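PDB 2QMI: Pbp related beta-lactamase from Pyrococcus abyssi, which probably acts as a serine peptidase of the penicillin-binding protein and beta-lactamase family, assembled as a self-compartmentalizing octamer. Local coordinates for residues E156-L161 with I272-E277; E265-S270 with Y284-I289; E277-E282 with P292-E297; K298-S303 with I313-E318. One frame throughout, in Å; residues are numbered along the deposited sequence.

Contact 1. Residues E156-L161 with I272-E277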
loop_
_atom_site.group_PDB
_atom_site.type_symbol
_atom_site.label_atom_id
_atom_site.label_comp_id
_atom_site.label_asym_id
_atom_site.label_seq_id
_atom_site.Cartn_x
_atom_site.Cartn_y
_atom_site.Cartn_z
ATOM N N GLU A 156 -12.495 52.456 8.711
ATOM C CA GLU A 156 -13.836 51.910 8.881
ATOM C C GLU A 156 -13.845 50.481 9.429
ATOM O O GLU A 156 -14.767 50.111 10.156
ATOM C CB GLU A 156 -14.617 51.965 7.555
ATOM C CG GLU A 156 -14.732 53.377 6.956
ATOM C CD GLU A 156 -15.735 53.477 5.808
ATOM O OE1 GLU A 156 -15.822 52.525 5.001
ATOM O OE2 GLU A 156 -16.431 54.519 5.706
ATOM N N ARG A 157 -12.834 49.677 9.099
ATOM C CA ARG A 157 -12.797 48.293 9.581
ATOM C C ARG A 157 -11.430 47.781 10.020
ATOM O O ARG A 157 -10.393 48.314 9.633
ATOM C CB ARG A 157 -13.377 47.340 8.521
ATOM C CG ARG A 157 -14.887 47.447 8.369
ATOM C CD ARG A 157 -15.428 46.469 7.346
ATOM N NE ARG A 157 -15.208 45.076 7.718
ATOM C CZ ARG A 157 -15.684 44.042 7.025
ATOM N NH1 ARG A 157 -16.408 44.256 5.931
ATOM N NH2 ARG A 157 -15.429 42.795 7.416
ATOM N N PHE A 158 -11.451 46.726 10.830
ATOM C CA PHE A 158 -10.238 46.116 11.355
ATOM C C PHE A 158 -9.864 44.821 10.632
ATOM O O PHE A 158 -10.650 43.881 10.564
ATOM C CB PHE A 158 -10.413 45.834 12.856
ATOM C CG PHE A 158 -9.206 45.204 13.513
ATOM C CD1 PHE A 158 -8.152 45.991 13.966
ATOM C CD2 PHE A 158 -9.118 43.820 13.660
ATOM C CE1 PHE A 158 -7.029 45.413 14.555
ATOM C CE2 PHE A 158 -7.990 43.231 14.251
ATOM C CZ PHE A 158 -6.946 44.033 14.697
ATOM N N PHE A 159 -8.663 44.791 10.072
ATOM C CA PHE A 159 -8.139 43.610 9.397
ATOM C C PHE A 159 -6.687 43.529 9.855
ATOM O O PHE A 159 -5.901 44.423 9.563
ATOM C CB PHE A 159 -8.183 43.762 7.864
ATOM C CG PHE A 159 -9.569 43.711 7.271
ATOM C CD1 PHE A 159 -10.307 42.529 7.280
ATOM C CD2 PHE A 159 -10.137 44.847 6.689
ATOM C CE1 PHE A 159 -11.584 42.478 6.722
ATOM C CE2 PHE A 159 -11.423 44.803 6.125
ATOM C CZ PHE A 159 -12.142 43.617 6.145
ATOM N N TYR A 160 -6.335 42.476 10.587
ATOM C CA TYR A 160 -4.968 42.314 11.061
ATOM C C TYR A 160 -4.056 42.206 9.843
ATOM O O TYR A 160 -4.137 41.249 9.070
ATOM C CB TYR A 160 -4.850 41.061 11.922
ATOM C CG TYR A 160 -3.578 40.978 12.740
ATOM C CD1 TYR A 160 -3.389 41.788 13.854
ATOM C CD2 TYR A 160 -2.578 40.071 12.409
ATOM C CE1 TYR A 160 -2.235 41.690 14.621
ATOM C CE2 TYR A 160 -1.422 39.968 13.162
ATOM C CZ TYR A 160 -1.256 40.776 14.268
ATOM O OH TYR A 160 -0.113 40.658 15.026
ATOM N N LEU A 161 -3.196 43.203 9.672
ATOM C CA LEU A 161 -2.293 43.252 8.531
ATOM C C LEU A 161 -0.824 43.341 8.943
ATOM O O LEU A 161 -0.368 44.394 9.393
ATOM C CB LEU A 161 -2.648 44.461 7.669
ATOM C CG LEU A 161 -1.863 44.703 6.380
ATOM C CD1 LEU A 161 -2.137 43.576 5.396
ATOM C CD2 LEU A 161 -2.267 46.046 5.790
ATOM N N ILE A 272 -10.385 50.878 17.915
ATOM C CA ILE A 272 -11.281 50.100 17.079
ATOM C C ILE A 272 -11.561 48.715 17.659
ATOM O O ILE A 272 -10.724 48.135 18.348
ATOM C CB ILE A 272 -10.694 49.977 15.640
ATOM C CG1 ILE A 272 -11.761 49.448 14.682
ATOM C CG2 ILE A 272 -9.449 49.079 15.655
ATOM C CD1 ILE A 272 -11.288 49.337 13.239
ATOM N N LYS A 273 -12.752 48.197 17.377
ATOM C CA LYS A 273 -13.171 46.887 17.871
ATOM C C LYS A 273 -12.549 45.761 17.040
ATOM O O LYS A 273 -12.423 45.869 15.821
ATOM C CB LYS A 273 -14.704 46.797 17.828
ATOM C CG LYS A 273 -15.320 45.612 18.577
ATOM C CD LYS A 273 -16.829 45.513 18.298
ATOM C CE LYS A 273 -17.504 44.368 19.056
ATOM N NZ LYS A 273 -17.016 43.016 18.636
ATOM N N VAL A 274 -12.159 44.681 17.707
ATOM C CA VAL A 274 -11.556 43.534 17.031
ATOM C C VAL A 274 -12.503 42.335 17.055
ATOM O O VAL A 274 -13.384 42.259 17.906
ATOM C CB VAL A 274 -10.233 43.135 17.702
ATOM C CG1 VAL A 274 -9.248 44.285 17.618
ATOM C CG2 VAL A 274 -10.486 42.751 19.158
ATOM N N PRO A 275 -12.336 41.385 16.114
ATOM C CA PRO A 275 -13.187 40.182 16.036
ATOM C C PRO A 275 -13.001 39.282 17.264
ATOM O O PRO A 275 -13.968 38.850 17.887
ATOM C CB PRO A 275 -12.704 39.494 14.750
ATOM C CG PRO A 275 -12.135 40.627 13.922
ATOM C CD PRO A 275 -11.413 41.454 14.965
ATOM N N TRP A 276 -11.740 39.016 17.593
ATOM C CA TRP A 276 -11.339 38.182 18.733
ATOM C C TRP A 276 -12.013 38.552 20.040
ATOM O O TRP A 276 -11.377 39.100 20.945
ATOM C CB TRP A 276 -9.825 38.276 18.915
ATOM C CG TRP A 276 -9.064 37.533 17.864
ATOM C CD1 TRP A 276 -7.901 37.925 17.250
ATOM C CD2 TRP A 276 -9.386 36.240 17.328
ATOM N NE1 TRP A 276 -7.481 36.949 16.364
ATOM C CE2 TRP A 276 -8.375 35.907 16.393
ATOM C CE3 TRP A 276 -10.432 35.328 17.548
ATOM C CZ2 TRP A 276 -8.381 34.703 15.677
ATOM C CZ3 TRP A 276 -10.435 34.129 16.836
ATOM C CH2 TRP A 276 -9.412 33.830 15.911
ATOM N N GLU A 277 -13.295 38.226 20.153
ATOM C CA GLU A 277 -14.055 38.540 21.355
ATOM C C GLU A 277 -14.023 37.372 22.334
ATOM O O GLU A 277 -14.506 36.267 22.034
ATOM C CB GLU A 277 -15.493 38.863 20.974
ATOM C CG GLU A 277 -16.166 39.844 21.906
ATOM C CD GLU A 277 -17.257 40.635 21.195
ATOM O OE1 GLU A 277 -17.833 41.569 21.810
ATOM O OE2 GLU A 277 -17.531 40.315 20.010
#
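Phe158 packs its ring against Val274 and Pro275 and its CB against Ile272, so this one side chain carries most of the contact. One element is a CH-pi interaction. Val274 CG1 sits over the centre of the Phe158 ring, 3.7 Å from its centroid and 12° off the ring normal. The two side chains run side by side and point the same way. Phe158 CG lies anti to the backbone N (chi1 -180°), which carries the ring out along the 272-277 chain.

The other apolar contacts come from the flanks. Pro275 CD approaches Phe158 CD2 obliquely at 3.5 Å, with the proline crossing the phenylalanine at about a right angle. Ile272 is extended, and its CD1 reaches 3.6 Å from Phe158 CB. The same methyl touches the peptide between Arg157 and Phe158.

The polar part stays within 272-277. Lys273 NZ makes a salt bridge to Glu277 OE2 at 3.1 Å, meeting the oxygen from above the carboxylate plane.

The rings of Tyr284 and His107 also meet Phe158. Beyond the contact, Tyr160 OH is hydrogen-bonded to Ser59 OG and Lys62 NZ. Arg157 and Trp276 pack on residues of a second subunit. The arrangement joins strand 272-273, outermost in the sheet within this chain, to a loop that bears the tyrosine of what is probably an SxxK-type active site, as in penicillin-binding proteins.

Contact 2. Residues E265-S270 with Y284-I289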
loop_
_atom_site.group_PDB
_atom_site.type_symbol
_atom_site.label_atom_id
_atom_site.label_comp_id
_atom_site.label_asym_id
_atom_site.label_seq_id
_atom_site.Cartn_x
_atom_site.Cartn_y
_atom_site.Cartn_z
ATOM N N GLU A 265 -0.396 56.173 27.178
ATOM C CA GLU A 265 -1.851 56.130 27.247
ATOM C C GLU A 265 -2.479 56.093 25.865
ATOM O O GLU A 265 -3.579 55.569 25.687
ATOM C CB GLU A 265 -2.367 57.329 28.033
ATOM C CG GLU A 265 -2.318 57.096 29.530
ATOM C CD GLU A 265 -2.485 58.370 30.316
ATOM O OE1 GLU A 265 -3.377 59.183 29.954
ATOM O OE2 GLU A 265 -1.729 58.549 31.304
ATOM N N LYS A 266 -1.783 56.653 24.886
ATOM C CA LYS A 266 -2.296 56.640 23.523
ATOM C C LYS A 266 -2.279 55.199 23.023
ATOM O O LYS A 266 -3.208 54.748 22.359
ATOM C CB LYS A 266 -1.428 57.511 22.607
ATOM C CG LYS A 266 -1.695 59.007 22.713
ATOM C CD LYS A 266 -1.044 59.770 21.557
ATOM C CE LYS A 266 -1.303 61.266 21.670
ATOM N NZ LYS A 266 -0.777 61.821 22.948
ATOM N N MET A 267 -1.215 54.479 23.364
ATOM C CA MET A 267 -1.051 53.091 22.948
ATOM C C MET A 267 -2.056 52.151 23.603
ATOM O O MET A 267 -2.423 51.133 23.018
ATOM C CB MET A 267 0.374 52.619 23.261
ATOM C CG MET A 267 1.454 53.382 22.508
ATOM S SD MET A 267 3.133 52.890 22.971
ATOM C CE MET A 267 3.166 51.206 22.347
ATOM N N GLU A 268 -2.499 52.498 24.811
ATOM C CA GLU A 268 -3.449 51.677 25.563
ATOM C C GLU A 268 -4.899 52.067 25.303
ATOM O O GLU A 268 -5.804 51.582 25.978
ATOM C CB GLU A 268 -3.170 51.781 27.069
ATOM C CG GLU A 268 -1.750 51.415 27.478
ATOM C CD GLU A 268 -1.505 51.569 28.977
ATOM O OE1 GLU A 268 -2.411 52.067 29.688
ATOM O OE2 GLU A 268 -0.404 51.192 29.446
ATOM N N THR A 269 -5.124 52.940 24.324
ATOM C CA THR A 269 -6.482 53.380 24.015
ATOM C C THR A 269 -7.120 52.550 22.900
ATOM O O THR A 269 -6.530 52.356 21.843
ATOM C CB THR A 269 -6.501 54.873 23.600
ATOM O OG1 THR A 269 -5.939 55.670 24.649
ATOM C CG2 THR A 269 -7.932 55.341 23.340
ATOM N N SER A 270 -8.330 52.063 23.145
ATOM C CA SER A 270 -9.024 51.266 22.150
ATOM C C SER A 270 -9.606 52.168 21.063
ATOM O O SER A 270 -10.588 52.875 21.293
ATOM C CB SER A 270 -10.142 50.449 22.809
ATOM O OG SER A 270 -10.729 49.548 21.881
ATOM N N TYR A 284 -8.408 47.334 19.701
ATOM C CA TYR A 284 -7.002 47.463 19.357
ATOM C C TYR A 284 -6.511 48.893 19.554
ATOM O O TYR A 284 -7.177 49.853 19.161
ATOM C CB TYR A 284 -6.765 47.043 17.895
ATOM C CG TYR A 284 -5.380 46.472 17.636
ATOM C CD1 TYR A 284 -5.084 45.144 17.945
ATOM C CD2 TYR A 284 -4.358 47.267 17.104
ATOM C CE1 TYR A 284 -3.803 44.616 17.737
ATOM C CE2 TYR A 284 -3.070 46.751 16.892
ATOM C CZ TYR A 284 -2.802 45.427 17.214
ATOM O OH TYR A 284 -1.535 44.914 17.030
ATOM N N GLY A 285 -5.345 49.014 20.180
ATOM C CA GLY A 285 -4.727 50.305 20.404
ATOM C C GLY A 285 -3.540 50.387 19.460
ATOM O O GLY A 285 -3.694 50.160 18.265
ATOM N N TYR A 286 -2.356 50.707 19.972
ATOM C CA TYR A 286 -1.172 50.774 19.117
ATOM C C TYR A 286 -0.251 49.571 19.367
ATOM O O TYR A 286 0.549 49.573 20.309
ATOM C CB TYR A 286 -0.408 52.082 19.353
ATOM C CG TYR A 286 -1.109 53.323 18.833
ATOM C CD1 TYR A 286 -2.155 53.229 17.913
ATOM C CD2 TYR A 286 -0.704 54.594 19.236
ATOM C CE1 TYR A 286 -2.777 54.369 17.412
ATOM C CE2 TYR A 286 -1.317 55.740 18.742
ATOM C CZ TYR A 286 -2.353 55.624 17.832
ATOM O OH TYR A 286 -2.967 56.763 17.339
ATOM N N GLY A 287 -0.370 48.549 18.516
ATOM C CA GLY A 287 0.446 47.352 18.667
ATOM C C GLY A 287 0.143 46.725 20.015
ATOM O O GLY A 287 1.009 46.145 20.667
ATOM N N LEU A 288 -1.110 46.850 20.432
ATOM C CA LEU A 288 -1.536 46.341 21.725
ATOM C C LEU A 288 -3.031 46.056 21.714
ATOM O O LEU A 288 -3.824 46.885 21.255
ATOM C CB LEU A 288 -1.222 47.392 22.789
ATOM C CG LEU A 288 -0.333 47.081 23.992
ATOM C CD1 LEU A 288 0.857 46.216 23.611
ATOM C CD2 LEU A 288 0.121 48.422 24.585
ATOM N N ILE A 289 -3.414 44.888 22.224
ATOM C CA ILE A 289 -4.819 44.513 22.280
ATOM C C ILE A 289 -5.400 45.026 23.600
ATOM O O ILE A 289 -4.734 44.990 24.641
ATOM C CB ILE A 289 -4.986 42.986 22.175
ATOM C CG1 ILE A 289 -4.370 42.497 20.860
ATOM C CG2 ILE A 289 -6.462 42.613 22.240
ATOM C CD1 ILE A 289 -4.458 40.992 20.649
#
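Met267 crosses Tyr286 at about a right angle, and the two side chains pack where helix 261-267 ends. Met267 CB lies 4.0 Å from Tyr286 CB and also faces Leu288 CD2 more distantly. Its CG is anti to the carbonyl carbon (chi1 -63°), which sets it 3.9 Å from Tyr286 CB and beside the near part of the tyrosine ring. The chain then bends at chi3 (67°), about the SD-CE end. This brings the terminal methyl CE to 3.7 Å from Tyr286 O. On helix 61-74, Ala66 and Met70 also touch this methionine.

The backbone of the same residue makes the polar link. Tyr286 N donates to Met267 O at 3.1 Å, nearly straight at the hydrogen (170°). Lys266 O lies over one face of the Tyr286 ring, near its rim. The phenol OH of Tyr286 bonds to His102 ND1, and its ring stacks on Tyr271.

Gly285 comes very close to the 265-270 backbone. Its CA lies 3.1 Å from Thr269 O in a CA-H...O contact, and a longer one runs to Met267 O.

The helix end is also tied internally. Thr269 OG1 donates to Glu265 O at 2.6 Å, bonding back to the last turn.

Tyr284 OH is held by His302 NE2, beside the likely catalytic centre. The arrangement packs the C-terminal end of helix 261-267 on the loop joining strands 283-284 and 289-291, within a penicillin-binding protein/beta-lactamase domain.

Contact 3. Residues E277-E282 with P292-E297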
loop_
_atom_site.group_PDB
_atom_site.type_symbol
_atom_site.label_atom_id
_atom_site.label_comp_id
_atom_site.label_asym_id
_atom_site.label_seq_id
_atom_site.Cartn_x
_atom_site.Cartn_y
_atom_site.Cartn_z
ATOM N N GLU A 277 -13.295 38.226 20.153
ATOM C CA GLU A 277 -14.055 38.540 21.355
ATOM C C GLU A 277 -14.023 37.372 22.334
ATOM O O GLU A 277 -14.506 36.267 22.034
ATOM C CB GLU A 277 -15.493 38.863 20.974
ATOM C CG GLU A 277 -16.166 39.844 21.906
ATOM C CD GLU A 277 -17.257 40.635 21.195
ATOM O OE1 GLU A 277 -17.833 41.569 21.810
ATOM O OE2 GLU A 277 -17.531 40.315 20.010
ATOM N N ILE A 278 -13.454 37.622 23.508
ATOM C CA ILE A 278 -13.356 36.593 24.525
ATOM C C ILE A 278 -14.066 37.004 25.807
ATOM O O ILE A 278 -14.943 36.291 26.289
ATOM C CB ILE A 278 -11.881 36.272 24.845
ATOM C CG1 ILE A 278 -11.161 35.835 23.564
ATOM C CG2 ILE A 278 -11.807 35.167 25.899
ATOM C CD1 ILE A 278 -9.671 35.572 23.735
ATOM N N PHE A 279 -13.689 38.157 26.351
ATOM C CA PHE A 279 -14.289 38.653 27.585
ATOM C C PHE A 279 -15.356 39.727 27.351
ATOM O O PHE A 279 -16.173 39.996 28.232
ATOM C CB PHE A 279 -13.193 39.201 28.505
ATOM C CG PHE A 279 -12.206 38.156 28.956
ATOM C CD1 PHE A 279 -12.495 37.325 30.034
ATOM C CD2 PHE A 279 -11.010 37.968 28.267
ATOM C CE1 PHE A 279 -11.612 36.322 30.418
ATOM C CE2 PHE A 279 -10.115 36.967 28.640
ATOM C CZ PHE A 279 -10.416 36.139 29.718
ATOM N N GLY A 280 -15.358 40.351 26.179
ATOM C CA GLY A 280 -16.368 41.369 25.937
ATOM C C GLY A 280 -16.148 42.279 24.748
ATOM O O GLY A 280 -16.315 41.864 23.601
ATOM N N GLY A 281 -15.805 43.533 25.015
ATOM C CA GLY A 281 -15.569 44.475 23.938
ATOM C C GLY A 281 -14.095 44.795 23.776
ATOM O O GLY A 281 -13.693 45.958 23.839
ATOM N N GLU A 282 -13.271 43.768 23.580
ATOM C CA GLU A 282 -11.846 44.017 23.394
ATOM C C GLU A 282 -11.620 44.739 22.069
ATOM O O GLU A 282 -12.340 44.513 21.100
ATOM C CB GLU A 282 -11.040 42.707 23.424
ATOM C CG GLU A 282 -11.793 41.474 23.006
ATOM C CD GLU A 282 -12.545 40.823 24.161
ATOM O OE1 GLU A 282 -11.904 40.474 25.178
ATOM O OE2 GLU A 282 -13.776 40.653 24.040
ATOM N N PRO A 292 -11.171 45.472 28.019
ATOM C CA PRO A 292 -11.873 46.237 29.057
ATOM C C PRO A 292 -12.662 45.448 30.116
ATOM O O PRO A 292 -12.884 45.943 31.220
ATOM C CB PRO A 292 -12.765 47.173 28.244
ATOM C CG PRO A 292 -13.055 46.374 27.012
ATOM C CD PRO A 292 -11.707 45.788 26.682
ATOM N N ASN A 293 -13.066 44.225 29.788
ATOM C CA ASN A 293 -13.840 43.399 30.713
ATOM C C ASN A 293 -13.133 42.101 31.108
ATOM O O ASN A 293 -13.696 41.015 30.973
ATOM C CB ASN A 293 -15.191 43.066 30.075
ATOM C CG ASN A 293 -15.965 44.309 29.682
ATOM O OD1 ASN A 293 -16.540 44.385 28.590
ATOM N ND2 ASN A 293 -15.993 45.293 30.578
ATOM N N PHE A 294 -11.905 42.213 31.602
ATOM C CA PHE A 294 -11.141 41.034 32.005
ATOM C C PHE A 294 -11.208 40.812 33.513
ATOM O O PHE A 294 -10.346 41.294 34.252
ATOM C CB PHE A 294 -9.675 41.181 31.591
ATOM C CG PHE A 294 -8.814 40.015 31.993
ATOM C CD1 PHE A 294 -8.929 38.791 31.341
ATOM C CD2 PHE A 294 -7.900 40.135 33.036
ATOM C CE1 PHE A 294 -8.148 37.703 31.722
ATOM C CE2 PHE A 294 -7.115 39.051 33.425
ATOM C CZ PHE A 294 -7.241 37.832 32.763
ATOM N N LEU A 295 -12.223 40.080 33.968
ATOM C CA LEU A 295 -12.382 39.807 35.392
ATOM C C LEU A 295 -12.445 41.108 36.178
ATOM O O LEU A 295 -11.769 41.266 37.193
ATOM C CB LEU A 295 -11.221 38.939 35.906
ATOM C CG LEU A 295 -11.199 37.470 35.453
ATOM C CD1 LEU A 295 -11.106 37.408 33.941
ATOM C CD2 LEU A 295 -10.017 36.734 36.088
ATOM N N GLY A 296 -13.262 42.040 35.694
ATOM C CA GLY A 296 -13.411 43.324 36.358
ATOM C C GLY A 296 -12.208 44.248 36.266
ATOM O O GLY A 296 -12.116 45.212 37.023
ATOM N N GLU A 297 -11.282 43.961 35.353
ATOM C CA GLU A 297 -10.093 44.793 35.181
ATOM C C GLU A 297 -9.860 45.144 33.710
ATOM O O GLU A 297 -10.442 44.526 32.806
ATOM C CB GLU A 297 -8.857 44.058 35.695
ATOM C CG GLU A 297 -8.928 43.584 37.134
ATOM C CD GLU A 297 -9.027 44.727 38.128
ATOM O OE1 GLU A 297 -8.499 45.830 37.848
ATOM O OE2 GLU A 297 -9.624 44.513 39.203
HETATM O O HOH W 1 -12.514 42.498 27.669
#
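The carboxylate of Glu282 is gripped by three backbone N-H groups of its own loop, and a water carries it across to Asn293. Gly280 N donates to Glu282 OE2 at 2.7 Å, and Phe279 N donates to Glu282 OE1 at 3.2 Å. Both arrive on the syn side, tilted out of the carboxylate plane. Ile278 N adds a weak bond to OE2. The bridging water donates to OE1 and accepts from Asn293 N at 2.8 Å. The loop is thus curled around a buried acid.

The aromatic contact is edge-to-face. The edge of Phe294 points at the face of Phe279, with centroids 4.8 Å apart and planes at 84°. Ile278 CG2 lies over the opposite face of Phe279. Leu295 CD1 comes in obliquely, 3.7 Å from Phe279 CE1. Phe294 CG is anti to the backbone N (chi1 179°), and the two phenylalanine side chains point the same way. At the other end, Pro292 CG rests 3.3 Å from Gly281 O.

Met339 of helix 334-345 touches both phenylalanines. Ile278 O accepts a bond from Arg422 of a second subunit. The loop before strand 283-284 packs on the short, weakly bonded strand about 293-294 and the turn into strand 297-305 of the beta-lactamase-type sheet.

Contact 4. Residues K298-S303 with I313-E318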
loop_
_atom_site.group_PDB
_atom_site.type_symbol
_atom_site.label_atom_id
_atom_site.label_comp_id
_atom_site.label_asym_id
_atom_site.label_seq_id
_atom_site.Cartn_x
_atom_site.Cartn_y
_atom_site.Cartn_z
ATOM N N LYS A 298 -9.016 46.146 33.470
ATOM C CA LYS A 298 -8.673 46.531 32.102
ATOM C C LYS A 298 -7.331 45.868 31.798
ATOM O O LYS A 298 -6.315 46.200 32.412
ATOM C CB LYS A 298 -8.526 48.048 31.960
ATOM C CG LYS A 298 -8.339 48.486 30.505
ATOM C CD LYS A 298 -7.821 49.913 30.375
ATOM C CE LYS A 298 -7.696 50.304 28.904
ATOM N NZ LYS A 298 -7.088 51.654 28.715
ATOM N N LEU A 299 -7.337 44.923 30.861
ATOM C CA LEU A 299 -6.126 44.199 30.480
ATOM C C LEU A 299 -5.492 44.723 29.189
ATOM O O LEU A 299 -6.182 45.127 28.252
ATOM C CB LEU A 299 -6.447 42.705 30.316
ATOM C CG LEU A 299 -5.329 41.763 29.851
ATOM C CD1 LEU A 299 -4.277 41.631 30.932
ATOM C CD2 LEU A 299 -5.922 40.396 29.527
ATOM N N VAL A 300 -4.166 44.713 29.146
ATOM C CA VAL A 300 -3.449 45.161 27.960
ATOM C C VAL A 300 -2.396 44.113 27.643
ATOM O O VAL A 300 -1.613 43.733 28.512
ATOM C CB VAL A 300 -2.773 46.532 28.188
ATOM C CG1 VAL A 300 -2.016 46.954 26.939
ATOM C CG2 VAL A 300 -3.828 47.581 28.531
ATOM N N GLY A 301 -2.388 43.634 26.406
ATOM C CA GLY A 301 -1.418 42.624 26.024
ATOM C C GLY A 301 -1.433 42.337 24.535
ATOM O O GLY A 301 -2.188 42.955 23.779
ATOM N N HIS A 302 -0.592 41.398 24.114
ATOM C CA HIS A 302 -0.501 41.018 22.714
ATOM C C HIS A 302 0.210 39.677 22.644
ATOM O O HIS A 302 1.171 39.427 23.381
ATOM C CB HIS A 302 0.286 42.071 21.923
ATOM C CG HIS A 302 -0.021 42.084 20.458
ATOM N ND1 HIS A 302 0.290 41.036 19.621
ATOM C CD2 HIS A 302 -0.672 42.994 19.694
ATOM C CE1 HIS A 302 -0.161 41.296 18.408
ATOM N NE2 HIS A 302 -0.750 42.478 18.426
ATOM N N SER A 303 -0.288 38.809 21.771
ATOM C CA SER A 303 0.287 37.493 21.575
ATOM C C SER A 303 1.203 37.566 20.372
ATOM O O SER A 303 1.205 38.562 19.639
ATOM C CB SER A 303 -0.812 36.465 21.307
ATOM O OG SER A 303 -1.607 36.880 20.211
ATOM N N ILE A 313 2.461 38.672 26.297
ATOM C CA ILE A 313 2.817 39.565 27.385
ATOM C C ILE A 313 1.529 40.304 27.690
ATOM O O ILE A 313 0.727 40.554 26.792
ATOM C CB ILE A 313 3.931 40.609 27.011
ATOM C CG1 ILE A 313 3.414 41.584 25.953
ATOM C CG2 ILE A 313 5.200 39.892 26.551
ATOM C CD1 ILE A 313 4.335 42.767 25.724
ATOM N N GLY A 314 1.320 40.621 28.959
ATOM C CA GLY A 314 0.119 41.327 29.356
ATOM C C GLY A 314 0.324 41.963 30.717
ATOM O O GLY A 314 1.141 41.503 31.513
ATOM N N TYR A 315 -0.413 43.031 30.983
ATOM C CA TYR A 315 -0.305 43.724 32.255
ATOM C C TYR A 315 -1.592 44.475 32.575
ATOM O O TYR A 315 -2.380 44.804 31.691
ATOM C CB TYR A 315 0.882 44.701 32.229
ATOM C CG TYR A 315 0.773 45.812 31.194
ATOM C CD1 TYR A 315 0.955 45.554 29.828
ATOM C CD2 TYR A 315 0.462 47.114 31.579
ATOM C CE1 TYR A 315 0.825 46.571 28.874
ATOM C CE2 TYR A 315 0.329 48.133 30.640
ATOM C CZ TYR A 315 0.510 47.857 29.288
ATOM O OH TYR A 315 0.354 48.878 28.370
ATOM N N ILE A 316 -1.802 44.732 33.858
ATOM C CA ILE A 316 -2.978 45.452 34.310
ATOM C C ILE A 316 -2.463 46.601 35.167
ATOM O O ILE A 316 -2.241 46.443 36.365
ATOM C CB ILE A 316 -3.905 44.521 35.126
ATOM C CG1 ILE A 316 -4.344 43.351 34.236
ATOM C CG2 ILE A 316 -5.115 45.304 35.649
ATOM C CD1 ILE A 316 -5.258 42.344 34.905
ATOM N N PRO A 317 -2.248 47.775 34.543
ATOM C CA PRO A 317 -1.748 48.998 35.183
ATOM C C PRO A 317 -2.450 49.315 36.491
ATOM O O PRO A 317 -1.803 49.684 37.472
ATOM C CB PRO A 317 -2.001 50.067 34.126
ATOM C CG PRO A 317 -1.841 49.324 32.867
ATOM C CD PRO A 317 -2.609 48.052 33.141
ATOM N N GLU A 318 -3.773 49.178 36.496
ATOM C CA GLU A 318 -4.565 49.443 37.696
ATOM C C GLU A 318 -4.075 48.679 38.923
ATOM O O GLU A 318 -3.969 49.242 40.007
ATOM C CB GLU A 318 -6.033 49.086 37.452
ATOM C CG GLU A 318 -6.842 50.165 36.735
ATOM C CD GLU A 318 -7.155 51.345 37.634
ATOM O OE1 GLU A 318 -7.919 52.238 37.190
ATOM O OE2 GLU A 318 -6.642 51.380 38.780
HETATM O O HOH W 2 -5.770 48.517 34.287
#
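Val300 and Tyr315 pair across two antiparallel strands and also pack side chain on side chain. Four backbone hydrogen bonds hold the strands, whose directions differ by 170°. Tyr315 N donates to Val300 O at 2.8 Å, and Val300 N donates back to Tyr315 O at 3.1 Å. The second hydrogen-bonded pair is His302 with Ile313. Its two bonds are slightly longer overall, and the one from Ile313 N to His302 O reaches 3.3 Å.

Gly301 and Gly314 form the non-hydrogen-bonded pair between these. Their CA atoms are only 3.9 Å apart. Gly314 CA also makes a CA-H...O contact with Val300 O. Gly301 CA lies 3.1 Å from Ile313 O, and the strands run close together here.

This is the hairpin of strands 297-305 and 310-316 in the antiparallel sheet of the penicillin-binding protein/beta-lactamase fold. His302 lies in what appears to be the counterpart of the K(T/S)G motif. Its ND1 donates to Ser303 O at 2.6 Å, close to the ring plane, while NE2 bonds to Tyr284 OH.

Apolar contacts complete the pairing. On the side of the sheet with His302 and Ile313, Val300 CB sits over the Tyr315 ring face, offset toward the rim. Val300 CG1 reaches Tyr315 CE1 at 3.5 Å. Tyr315 CG stands between its own backbone N and carbonyl carbon (chi1 62°), which lays the ring alongside the valine. Tyr315 OH is hydrogen-bonded to Glu268 OE2. Toward the other end of the pairing, Leu299 CD1 meets Ile316 CG1 at 3.7 Å. A water joins Lys298 O to Glu318 N.

How the contacts relate
Contacts 2 and 4 are buried, contact 3 is partly buried and contact 1 lies at the surface. The chemistry follows the place. Contact 4, inside the sheet, has regular strand pairing. Contact 2 has one backbone bond at a buried helix end. Contact 3 crosses by a water and rings, and contact 1 by apolar packing. Contacts 1 and 3 share Glu277 and both touch a second subunit; no other chain reaches 2 or 4. Contacts 1 and 2 meet at neighbouring strands 272-273 and 283-284, contacts 2 and 4 at 289-291 and 297-305. Phe294 of contact 3 packs on Leu299 and Ile316 of contact 4. Tyr160 and His302 approach each other between contacts 1 and 4.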